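Local coordinates for acyl carrier protein (PDB 5ZWT) that probably carries growing acyl chains on a phosphopantetheine arm during fatty acid biosynthesis, and is seen here in its apo form, at residues Q52-D57 with E74-N79; S24-E29 with Q67-A72. The protein carries 1 engineered substitution. All coordinates share one frame; numbering follows the deposited sequence.

Contact 1 of 2, residues Q52-D57 with E74-N79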
loop_
_atom_site.group_PDB
_atom_site.type_symbol
_atom_site.label_atom_id
_atom_site.label_comp_id
_atom_site.label_asym_id
_atom_site.label_seq_id
_atom_site.Cartn_x
_atom_site.Cartn_y
_atom_site.Cartn_z
ATOM N N GLN A 52 -5.404 -1.786 14.542
ATOM C CA GLN A 52 -6.554 -2.385 13.878
ATOM C C GLN A 52 -6.547 -2.111 12.384
ATOM O O GLN A 52 -7.059 -2.924 11.604
ATOM C CB GLN A 52 -7.856 -1.871 14.500
ATOM C CG GLN A 52 -8.133 -2.382 15.907
ATOM C CD GLN A 52 -8.211 -3.911 15.975
ATOM O OE1 GLN A 52 -7.371 -4.567 16.606
ATOM N NE2 GLN A 52 -9.222 -4.483 15.317
ATOM N N GLU A 53 -5.993 -0.974 11.961
ATOM C CA GLU A 53 -5.935 -0.706 10.534
ATOM C C GLU A 53 -5.006 -1.690 9.838
ATOM O O GLU A 53 -5.322 -2.195 8.755
ATOM C CB GLU A 53 -5.479 0.739 10.287
ATOM C CG GLU A 53 -5.095 1.033 8.837
ATOM C CD GLU A 53 -6.283 0.928 7.874
ATOM O OE1 GLU A 53 -6.041 0.765 6.664
ATOM O OE2 GLU A 53 -7.457 0.998 8.310
ATOM N N PHE A 54 -3.891 -2.032 10.473
ATOM C CA PHE A 54 -2.901 -2.900 9.853
ATOM C C PHE A 54 -2.920 -4.312 10.425
ATOM O O PHE A 54 -2.042 -5.109 10.084
ATOM C CB PHE A 54 -1.501 -2.286 9.988
ATOM C CG PHE A 54 -1.322 -1.005 9.203
ATOM C CD1 PHE A 54 -0.955 -1.037 7.856
ATOM C CD2 PHE A 54 -1.550 0.222 9.804
ATOM C CE1 PHE A 54 -0.806 0.144 7.135
ATOM C CE2 PHE A 54 -1.404 1.405 9.089
ATOM C CZ PHE A 54 -1.025 1.364 7.756
ATOM N N ILE A 55 -3.894 -4.638 11.279
ATOM C CA ILE A 55 -4.019 -5.977 11.849
ATOM C C ILE A 55 -2.671 -6.377 12.434
ATOM O O ILE A 55 -2.094 -7.414 12.088
ATOM C CB ILE A 55 -4.566 -7.017 10.840
ATOM C CG1 ILE A 55 -5.927 -6.593 10.257
ATOM C CG2 ILE A 55 -4.781 -8.367 11.527
ATOM C CD1 ILE A 55 -5.920 -5.600 9.100
ATOM N N LEU A 56 -2.121 -5.496 13.253
ATOM C CA LEU A 56 -0.850 -5.719 13.907
ATOM C C LEU A 56 -1.069 -5.642 15.402
ATOM O O LEU A 56 -1.870 -4.841 15.883
ATOM C CB LEU A 56 0.203 -4.688 13.495
ATOM C CG LEU A 56 1.255 -5.308 12.594
ATOM C CD1 LEU A 56 0.595 -5.692 11.309
ATOM C CD2 LEU A 56 2.384 -4.352 12.346
ATOM N N ASP A 57 -0.340 -6.454 16.139
ATOM C CA ASP A 57 -0.291 -6.292 17.579
ATOM C C ASP A 57 1.091 -5.716 17.836
ATOM O O ASP A 57 2.108 -6.378 17.597
ATOM C CB ASP A 57 -0.529 -7.607 18.323
ATOM C CG ASP A 57 -0.407 -7.448 19.828
ATOM O OD1 ASP A 57 0.703 -7.673 20.358
ATOM O OD2 ASP A 57 -1.416 -7.085 20.482
ATOM N N GLU A 74 7.360 4.562 9.921
ATOM C CA GLU A 74 8.639 3.852 9.910
ATOM C C GLU A 74 8.507 2.470 10.537
ATOM O O GLU A 74 9.056 1.487 10.021
ATOM C CB GLU A 74 9.701 4.670 10.646
ATOM C CG GLU A 74 10.203 5.892 9.885
ATOM C CD GLU A 74 10.989 6.843 10.775
ATOM O OE1 GLU A 74 10.938 8.072 10.544
ATOM O OE2 GLU A 74 11.645 6.356 11.723
ATOM N N TYR A 75 7.751 2.371 11.631
ATOM C CA TYR A 75 7.572 1.093 12.304
ATOM C C TYR A 75 6.717 0.148 11.477
ATOM O O TYR A 75 7.061 -1.028 11.307
ATOM C CB TYR A 75 6.927 1.308 13.667
ATOM C CG TYR A 75 6.574 0.011 14.334
ATOM C CD1 TYR A 75 7.531 -0.700 15.041
ATOM C CD2 TYR A 75 5.292 -0.521 14.235
ATOM C CE1 TYR A 75 7.224 -1.893 15.646
ATOM C CE2 TYR A 75 4.977 -1.718 14.834
ATOM C CZ TYR A 75 5.949 -2.400 15.539
ATOM O OH TYR A 75 5.652 -3.596 16.148
ATOM N N ILE A 76 5.573 0.632 10.989
ATOM C CA ILE A 76 4.654 -0.251 10.281
ATOM C C ILE A 76 5.280 -0.737 8.980
ATOM O O ILE A 76 5.191 -1.923 8.639
ATOM C CB ILE A 76 3.308 0.455 10.029
ATOM C CG1 ILE A 76 2.606 0.802 11.350
ATOM C CG2 ILE A 76 2.397 -0.434 9.176
ATOM C CD1 ILE A 76 2.118 -0.394 12.118
ATOM N N ALA A 77 5.938 0.160 8.244
ATOM C CA ALA A 77 6.507 -0.223 6.957
ATOM C C ALA A 77 7.581 -1.297 7.107
ATOM O O ALA A 77 7.727 -2.152 6.225
ATOM C CB ALA A 77 7.081 1.006 6.253
ATOM N N GLN A 78 8.330 -1.272 8.211
ATOM C CA GLN A 78 9.396 -2.234 8.466
ATOM C C GLN A 78 8.899 -3.539 9.075
ATOM O O GLN A 78 9.656 -4.516 9.108
ATOM C CB GLN A 78 10.451 -1.618 9.390
ATOM N N ASN A 79 7.678 -3.573 9.583
ATOM C CA ASN A 79 7.163 -4.779 10.215
ATOM C C ASN A 79 6.697 -5.753 9.140
ATOM O O ASN A 79 5.811 -5.407 8.349
ATOM C CB ASN A 79 6.023 -4.440 11.173
ATOM C CG ASN A 79 5.642 -5.606 12.077
ATOM O OD1 ASN A 79 5.426 -6.730 11.616
ATOM N ND2 ASN A 79 5.575 -5.342 13.379
#
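F54 and I76 are the residues whose backbones come nearest, with CA atoms 8.0 Å apart, at the point where F54 has just left the helical backbone angles of helix 40-53 and I76 is still within helix 69-78. The contact packs the turn that follows helix 40-53, through F54 and L56, against the C-terminal end of helix 69-78 in the helical bundle of an acyl carrier protein. No hydrogen bond crosses between the segments, which bury 232 Å² between them.

F54 and I76 form a CH-pi contact. I76 CG2 sits 3.7 Å from the centroid of the F54 ring and only 13° off the ring normal, so the methyl lies over the centre of the face and not at the edge. The first torsion of I76 (chi1 -63°) puts CG2 anti to the backbone N; CG1 lies beside that N, and its terminal methyl CD1 reaches L56. The opposite face of the F54 ring is covered by E53 CG, offset toward the rim, so the ring is held between an isoleucine methyl and the methylene of its own neighbour. E53 in turn reaches R10 through a salt bridge of OE1, and the same oxygen is hydrogen-bonded to G1 N, probably a tag remnant, of the second subunit. V11 touches F54 and V7 touches I76, both from helix 3-16.

L56 supplies the second half of the contact through one methyl. L56 CD2 lies 4.0 Å from I76 CD1. At a looser 4.5 Å, L56 CD2 also approaches Y75 CE2 obliquely. N79 comes at L56 from the opposite direction, just beyond the helix, where N79 N donates to I76 O at 3.1 Å; N79 CB ends 3.8 Å from L56 CD2.

Contact 2 of 2, residues S24-E29 with Q67-A72; sequences SKVTPE and QSIPDA
This is a loop-to-helix packing contact in the acyl carrier protein bundle: I69 and P70, in the first turn of helix 69-78, meet V26 to E29 of the long loop between helices 3-16 and 40-53. No hydrogen bond joins the two segments, although just beyond 24-29 S30 and F32 make backbone hydrogen bonds to I69 and Q67. At the buried end V26 CG1 meets I69 CD1 at 3.6 Å, the two side chains crossing at about a right angle, and T27 O lies 3.4 Å from the same I69 CD1. V26 continues into the interior against L12 and V15 of helix 3-16.

Each segment is shaped by its own side-chain bonds. An ST turn, with E29 N donating to T27 OG1 (3.1 Å, 154°), bends the loop through P28. S68 is the N-cap of the helix, its OG accepting from D71 N at 3.1 Å, and Q67 N donates to the anti lone pair of D71 OD2.

At the more exposed end E29 folds back at its second torsion (chi2 -89°), which brings OE2 to 3.5 Å from P70 CG. P28 O meets both I69 CG2, at 3.6 Å, and P70 CD, at a short 3.0 Å that is the closest atom pair between the segments.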
loop_
_atom_site.group_PDB
_atom_site.type_symbol
_atom_site.label_atom_id
_atom_site.label_comp_id
_atom_site.label_asym_id
_atom_site.label_seq_id
_atom_site.Cartn_x
_atom_site.Cartn_y
_atom_site.Cartn_z
ATOM N N SER A 24 -7.494 18.860 9.697
ATOM C CA SER A 24 -6.834 19.834 8.844
ATOM C C SER A 24 -5.385 20.097 9.245
ATOM O O SER A 24 -4.641 20.665 8.441
ATOM C CB SER A 24 -7.625 21.144 8.834
ATOM O OG SER A 24 -7.565 21.774 10.093
ATOM N N LYS A 25 -4.966 19.722 10.456
ATOM C CA LYS A 25 -3.590 19.959 10.894
ATOM C C LYS A 25 -2.640 18.792 10.636
ATOM O O LYS A 25 -1.426 18.949 10.837
ATOM C CB LYS A 25 -3.555 20.298 12.382
ATOM C CG LYS A 25 -4.504 21.402 12.796
ATOM C CD LYS A 25 -4.315 21.734 14.262
ATOM C CE LYS A 25 -2.920 22.284 14.495
ATOM N NZ LYS A 25 -2.760 23.679 13.989
ATOM N N VAL A 26 -3.152 17.651 10.180
ATOM C CA VAL A 26 -2.380 16.413 10.067
ATOM C C VAL A 26 -1.526 16.433 8.800
ATOM O O VAL A 26 -2.060 16.530 7.699
ATOM C CB VAL A 26 -3.347 15.216 10.060
ATOM C CG1 VAL A 26 -2.636 13.909 9.730
ATOM C CG2 VAL A 26 -4.059 15.108 11.408
ATOM N N THR A 27 -0.214 16.243 8.942
ATOM C CA THR A 27 0.701 16.052 7.820
ATOM C C THR A 27 1.475 14.764 8.033
ATOM O O THR A 27 1.404 14.155 9.104
ATOM C CB THR A 27 1.701 17.212 7.674
ATOM O OG1 THR A 27 2.692 17.140 8.712
ATOM C CG2 THR A 27 1.006 18.528 7.773
ATOM N N PRO A 28 2.224 14.307 7.022
ATOM C CA PRO A 28 3.130 13.162 7.242
ATOM C C PRO A 28 4.181 13.370 8.335
ATOM O O PRO A 28 4.828 12.388 8.720
ATOM C CB PRO A 28 3.802 12.972 5.879
ATOM C CG PRO A 28 2.899 13.633 4.885
ATOM C CD PRO A 28 2.007 14.589 5.588
ATOM N N GLU A 29 4.361 14.582 8.863
ATOM C CA GLU A 29 5.324 14.806 9.935
ATOM C C GLU A 29 4.683 15.187 11.265
ATOM O O GLU A 29 5.399 15.596 12.182
ATOM C CB GLU A 29 6.347 15.876 9.526
ATOM C CG GLU A 29 6.826 15.691 8.089
ATOM C CD GLU A 29 8.039 14.776 8.023
ATOM O OE1 GLU A 29 8.436 14.360 6.911
ATOM O OE2 GLU A 29 8.530 14.384 9.106
ATOM N N GLN A 67 5.240 8.277 18.624
ATOM C CA GLN A 67 4.740 9.568 19.090
ATOM C C GLN A 67 4.482 10.551 17.952
ATOM O O GLN A 67 4.216 11.733 18.207
ATOM C CB GLN A 67 5.715 10.190 20.100
ATOM C CG GLN A 67 5.871 9.409 21.394
ATOM C CD GLN A 67 4.596 9.413 22.221
ATOM O OE1 GLN A 67 3.814 10.366 22.168
ATOM N NE2 GLN A 67 4.402 8.368 23.026
ATOM N N SER A 68 4.559 10.104 16.712
ATOM C CA SER A 68 4.366 10.971 15.562
ATOM C C SER A 68 3.981 10.083 14.396
ATOM O O SER A 68 4.146 8.860 14.445
ATOM C CB SER A 68 5.639 11.750 15.238
ATOM O OG SER A 68 6.625 10.857 14.722
ATOM N N ILE A 69 3.509 10.709 13.324
ATOM C CA ILE A 69 3.188 9.933 12.130
ATOM C C ILE A 69 4.449 9.332 11.513
ATOM O O ILE A 69 4.408 8.162 11.094
ATOM C CB ILE A 69 2.359 10.765 11.139
ATOM C CG1 ILE A 69 0.962 10.988 11.765
ATOM C CG2 ILE A 69 2.275 10.077 9.777
ATOM C CD1 ILE A 69 -0.068 11.555 10.807
ATOM N N PRO A 70 5.586 10.044 11.432
ATOM C CA PRO A 70 6.810 9.346 10.992
ATOM C C PRO A 70 7.148 8.135 11.853
ATOM O O PRO A 70 7.525 7.091 11.311
ATOM C CB PRO A 70 7.887 10.439 11.073
ATOM C CG PRO A 70 7.149 11.716 10.880
ATOM C CD PRO A 70 5.771 11.505 11.470
ATOM N N ASP A 71 6.998 8.225 13.176
ATOM C CA ASP A 71 7.279 7.063 14.021
ATOM C C ASP A 71 6.404 5.882 13.621
ATOM O O ASP A 71 6.885 4.748 13.487
ATOM C CB ASP A 71 7.062 7.384 15.511
ATOM C CG ASP A 71 8.073 8.371 16.079
ATOM O OD1 ASP A 71 9.156 8.560 15.467
ATOM O OD2 ASP A 71 7.806 8.908 17.188
ATOM N N ALA A 72 5.107 6.135 13.417
ATOM C CA ALA A 72 4.184 5.064 13.058
ATOM C C ALA A 72 4.505 4.476 11.695
ATOM O O ALA A 72 4.515 3.250 11.532
ATOM C CB ALA A 72 2.740 5.577 13.057
#

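Overall arrangement
Contacts 1 and 2 share helix 69-78 but use its two ends: 67-72 enters the helix against the loop 24-29, and 74-79 leaves it against 52-57. Their centres are 15 Å apart on opposite sides of the chain's centre, 9 Å from it for contact 1 and 7 Å for contact 2. Because both use it, this last long helix is tied to the first long loop and to the turn after helix 40-53; along the chain the segments alternate. Helix 40-53 begins at an engineered alanine, probably in place of the serine that carries phosphopantetheine; contact 1 lies at the other end of that helix.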